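Local coordinates for protein actinorhodin polyketide putative beta-ketoacyl synthase 2 (Streptomyces coelicolor A3, PDB 1TQY) that serves as the chain length factor of the actinorhodin polyketide synthase, a ketosynthase-like subunit that probably contributes to 3-oxoacyl-[acyl-carrier-protein] synthase activity, at residues B[178-183]-B[260-265]; B[197-202]-B[235-240]. All blocks are in the same frame, centred on the assembly; numbering follows the deposited sequence.

Both contacts belong to the ketosynthase (thiolase-like) fold and reach the same sheet, but on opposite sides of the chain's centre; their own centres lie 27 Å apart and their nearest atoms about 11 Å apart. Interaction 1 sets helix 171-185 over the start of strand 260-269. Interaction 2 joins the turn after strand 189-196 to the approach of strand 238-246. Along the sequence, 197-202 and 235-240 both fall between the two partners of interaction 1, and strand 238-246 links the sites: Gly238 to Ala240 form its start in interaction 2, while Leu244 farther along touches Ala179 and Leu262. A sodium ion, bound by Pro21 and Gln58, lies about 7 Å from the side chain of Glu237.

Interaction 1: B[178-183]-B[260-265]; sequences HARRTI and GELAGC
The guanidinium of Arg180 lies over the backbone of strand 260-269, one face turned to the Ala263 carbonyl and Gly264 CA, the latter 3.9 Å from its plane and offset toward the rim. Leu262 O and Cys265 N approach obliquely. Although Arg180 NH2 stands 3.0 Å from Ala263 O, the angle is poor for a hydrogen bond, as expected for an acceptor facing the flat side rather than an N-H. Ala263 and Gly264 both face Val407, a classic beta bulge.

Arginine suits the place because its long chain, extended from CG to NE with CG anti to the backbone N (chi1 171°), spans the gap between helix and strand, whose axes approach to 9.4 Å. Its aliphatic part packs obliquely across Leu262, Arg180 CB meeting Leu262 CD1 at 3.9 Å, and Arg180 CD touches Cys265 SG at the same separation. Asp291 OD2, on helix 281-292, takes a salt bridge from Arg180 NH1 and a hydrogen bond from Cys265 N. The cation is thus directed chiefly by Asp291, while the nearby Leu262 and Ala263 carbonyl oxygens would favour its positive charge electrostatically.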
# COMPACT_ATOMS: atom_id res chain seq x y z
N HIS B 178 -4.88 6.95 -7.96
CA HIS B 178 -4.94 5.52 -8.29
C HIS B 178 -6.38 5.14 -8.66
O HIS B 178 -6.62 4.31 -9.54
CB HIS B 178 -4.44 4.68 -7.11
CG HIS B 178 -4.29 3.22 -7.41
ND1 HIS B 178 -3.08 2.56 -7.34
CD2 HIS B 178 -5.21 2.28 -7.73
CE1 HIS B 178 -3.26 1.28 -7.60
NE2 HIS B 178 -4.54 1.08 -7.85
N ALA B 179 -7.33 5.76 -7.96
CA ALA B 179 -8.73 5.50 -8.23
C ALA B 179 -9.06 6.02 -9.62
O ALA B 179 -9.73 5.35 -10.40
CB ALA B 179 -9.60 6.20 -7.20
N ARG B 180 -8.60 7.23 -9.91
CA ARG B 180 -8.86 7.82 -11.22
C ARG B 180 -8.41 6.88 -12.33
O ARG B 180 -9.12 6.72 -13.32
CB ARG B 180 -8.14 9.17 -11.36
CG ARG B 180 -8.18 9.75 -12.76
CD ARG B 180 -8.00 11.26 -12.72
NE ARG B 180 -7.86 11.87 -14.05
CZ ARG B 180 -6.70 12.03 -14.68
NH1 ARG B 180 -5.57 11.63 -14.12
NH2 ARG B 180 -6.68 12.61 -15.88
N ARG B 181 -7.25 6.26 -12.16
CA ARG B 181 -6.72 5.34 -13.15
C ARG B 181 -7.68 4.16 -13.33
O ARG B 181 -8.04 3.79 -14.45
CB ARG B 181 -5.36 4.82 -12.70
CG ARG B 181 -4.60 4.01 -13.74
CD ARG B 181 -3.19 3.69 -13.26
NE ARG B 181 -3.22 2.74 -12.16
CZ ARG B 181 -2.15 2.38 -11.44
NH1 ARG B 181 -0.96 2.90 -11.69
NH2 ARG B 181 -2.29 1.49 -10.46
N THR B 182 -8.08 3.59 -12.21
CA THR B 182 -8.98 2.44 -12.20
C THR B 182 -10.31 2.75 -12.91
O THR B 182 -10.76 1.99 -13.78
CB THR B 182 -9.20 1.97 -10.74
OG1 THR B 182 -7.93 1.67 -10.17
CG2 THR B 182 -10.06 0.71 -10.71
N ILE B 183 -10.93 3.86 -12.54
CA ILE B 183 -12.18 4.26 -13.17
C ILE B 183 -12.01 4.38 -14.69
O ILE B 183 -12.82 3.88 -15.47
CB ILE B 183 -12.64 5.62 -12.60
CG1 ILE B 183 -13.13 5.40 -11.17
CG2 ILE B 183 -13.71 6.25 -13.52
CD1 ILE B 183 -13.30 6.67 -10.38
N GLY B 260 -17.01 18.22 -8.09
CA GLY B 260 -16.04 18.69 -9.05
C GLY B 260 -15.45 17.54 -9.81
O GLY B 260 -15.86 16.38 -9.65
N GLU B 261 -14.46 17.85 -10.64
CA GLU B 261 -13.77 16.86 -11.45
C GLU B 261 -12.33 16.73 -11.01
O GLU B 261 -11.69 17.72 -10.64
CB GLU B 261 -13.80 17.29 -12.92
CG GLU B 261 -13.04 16.36 -13.86
CD GLU B 261 -12.77 17.00 -15.22
OE1 GLU B 261 -13.50 17.93 -15.61
OE2 GLU B 261 -11.82 16.55 -15.90
N LEU B 262 -11.82 15.51 -11.02
CA LEU B 262 -10.43 15.27 -10.68
C LEU B 262 -9.76 15.34 -12.06
O LEU B 262 -9.70 14.34 -12.77
CB LEU B 262 -10.27 13.88 -10.08
CG LEU B 262 -9.10 13.68 -9.12
CD1 LEU B 262 -8.77 12.19 -9.02
CD2 LEU B 262 -7.88 14.44 -9.58
N ALA B 263 -9.28 16.52 -12.43
CA ALA B 263 -8.68 16.74 -13.74
C ALA B 263 -7.35 16.06 -14.03
O ALA B 263 -7.17 15.46 -15.09
CB ALA B 263 -8.56 18.24 -14.00
N GLY B 264 -6.41 16.17 -13.10
CA GLY B 264 -5.11 15.55 -13.30
C GLY B 264 -4.46 15.13 -12.00
O GLY B 264 -4.82 15.63 -10.92
N CYS B 265 -3.49 14.22 -12.10
CA CYS B 265 -2.76 13.70 -10.94
C CYS B 265 -1.32 13.40 -11.32
O CYS B 265 -1.03 13.12 -12.48
CB CYS B 265 -3.38 12.39 -10.45
SG CYS B 265 -5.17 12.42 -10.25

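Interaction 2: B[197-202]-B[235-240]; sequences SALDPW and PGEGGA
Ser197 and Glu237 meet side chain to side chain, their CA atoms only 4.4 Å apart. Glu237 CB, directed toward 197-202, packs against Ser197 CB at 3.8 Å and lies slightly nearer its hydroxyl. From there CG sits between the backbone N and the carbonyl carbon (chi1 74°), and the chain runs on extended, carrying Glu237 CG to within 4.1 Å of Leu199 CD1. The carboxylate carbon CD touches that methyl at 3.6 Å, the two side chains crossing at about a right angle. At the tip the oxygens divide their work. Glu237 OE1 accepts a hydrogen bond of 2.8 Å from Ser197 OG through its anti lone pair, the one pointing away from the other oxygen; OE2 takes a salt bridge from Arg45 and a hydrogen bond from Ile59 N.

In the ketosynthase fold this places the carboxylate where the turn leaving strand 189-196 meets the chain entering strand 238-246. Serine suits position 197 because its short side chain, with OG anti to the backbone N (chi1 -180°), puts its hydroxyl directly against the carboxylate as a donor to Glu237 OE1. Leucine at 199 supplies an apolar cover, its side chain also packing on Arg45, Gln58 and Trp204. A buried glutamate is therefore compensated by the Arg45 cation and by neutral donors that include Ser197 OG and Ile59 N, an environment that would probably favour its charged form. Gly238 and Gly239 follow with backbone angles at which a side chain would collide with the preceding carbonyl oxygen.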
# COMPACT_ATOMS: atom_id res chain seq x y z
N SER B 197 -4.74 7.33 12.42
CA SER B 197 -4.87 7.62 13.84
C SER B 197 -3.76 6.86 14.55
O SER B 197 -3.63 5.65 14.38
CB SER B 197 -6.22 7.17 14.40
OG SER B 197 -6.29 7.48 15.78
N ALA B 198 -2.94 7.57 15.31
CA ALA B 198 -1.86 6.93 16.03
C ALA B 198 -1.71 7.64 17.37
O ALA B 198 -0.63 8.11 17.72
CB ALA B 198 -0.58 7.03 15.24
N LEU B 199 -2.82 7.70 18.10
CA LEU B 199 -2.87 8.37 19.38
C LEU B 199 -2.77 7.48 20.61
O LEU B 199 -3.56 7.59 21.54
CB LEU B 199 -4.13 9.23 19.46
CG LEU B 199 -4.18 10.33 18.41
CD1 LEU B 199 -5.45 11.15 18.57
CD2 LEU B 199 -2.94 11.22 18.56
N ASP B 200 -1.81 6.57 20.59
CA ASP B 200 -1.56 5.69 21.71
C ASP B 200 -0.13 6.07 22.09
O ASP B 200 0.55 6.72 21.30
CB ASP B 200 -1.59 4.22 21.28
CG ASP B 200 -0.47 3.88 20.34
OD1 ASP B 200 0.50 3.22 20.76
OD2 ASP B 200 -0.57 4.28 19.16
N PRO B 201 0.33 5.67 23.28
CA PRO B 201 1.70 6.03 23.67
C PRO B 201 2.80 5.67 22.66
O PRO B 201 3.66 6.49 22.38
CB PRO B 201 1.88 5.30 24.99
CG PRO B 201 0.47 5.23 25.54
CD PRO B 201 -0.33 4.87 24.33
N TRP B 202 2.77 4.45 22.11
CA TRP B 202 3.80 4.03 21.16
C TRP B 202 3.69 4.82 19.85
O TRP B 202 4.69 5.35 19.35
CB TRP B 202 3.70 2.53 20.89
CG TRP B 202 4.90 1.92 20.18
CD1 TRP B 202 6.12 2.52 19.95
CD2 TRP B 202 4.99 0.61 19.62
NE1 TRP B 202 6.95 1.65 19.28
CE2 TRP B 202 6.28 0.47 19.06
CE3 TRP B 202 4.09 -0.47 19.53
CZ2 TRP B 202 6.71 -0.71 18.42
CZ3 TRP B 202 4.52 -1.65 18.89
CH2 TRP B 202 5.82 -1.75 18.35
N PRO B 235 0.33 16.54 15.00
CA PRO B 235 -0.30 15.32 14.47
C PRO B 235 -1.81 15.41 14.67
O PRO B 235 -2.29 16.12 15.56
CB PRO B 235 0.28 14.21 15.35
CG PRO B 235 1.51 14.81 15.94
CD PRO B 235 1.16 16.24 16.18
N GLY B 236 -2.57 14.67 13.87
CA GLY B 236 -4.01 14.66 14.02
C GLY B 236 -4.52 13.28 13.66
O GLY B 236 -3.74 12.45 13.19
N GLU B 237 -5.80 13.00 13.88
CA GLU B 237 -6.37 11.71 13.51
C GLU B 237 -7.59 12.02 12.67
O GLU B 237 -8.24 13.05 12.87
CB GLU B 237 -6.79 10.90 14.75
CG GLU B 237 -8.05 11.41 15.44
CD GLU B 237 -8.46 10.58 16.66
OE1 GLU B 237 -8.05 9.40 16.77
OE2 GLU B 237 -9.21 11.12 17.51
N GLY B 238 -7.90 11.16 11.71
CA GLY B 238 -9.06 11.40 10.88
C GLY B 238 -8.72 11.41 9.41
O GLY B 238 -7.67 10.92 8.99
N GLY B 239 -9.61 11.98 8.62
CA GLY B 239 -9.40 12.05 7.19
C GLY B 239 -10.69 12.17 6.42
O GLY B 239 -11.67 12.76 6.90
N ALA B 240 -10.72 11.60 5.23
CA ALA B 240 -11.90 11.66 4.40
C ALA B 240 -11.96 10.52 3.42
O ALA B 240 -10.94 9.92 3.07
CB ALA B 240 -11.95 12.97 3.66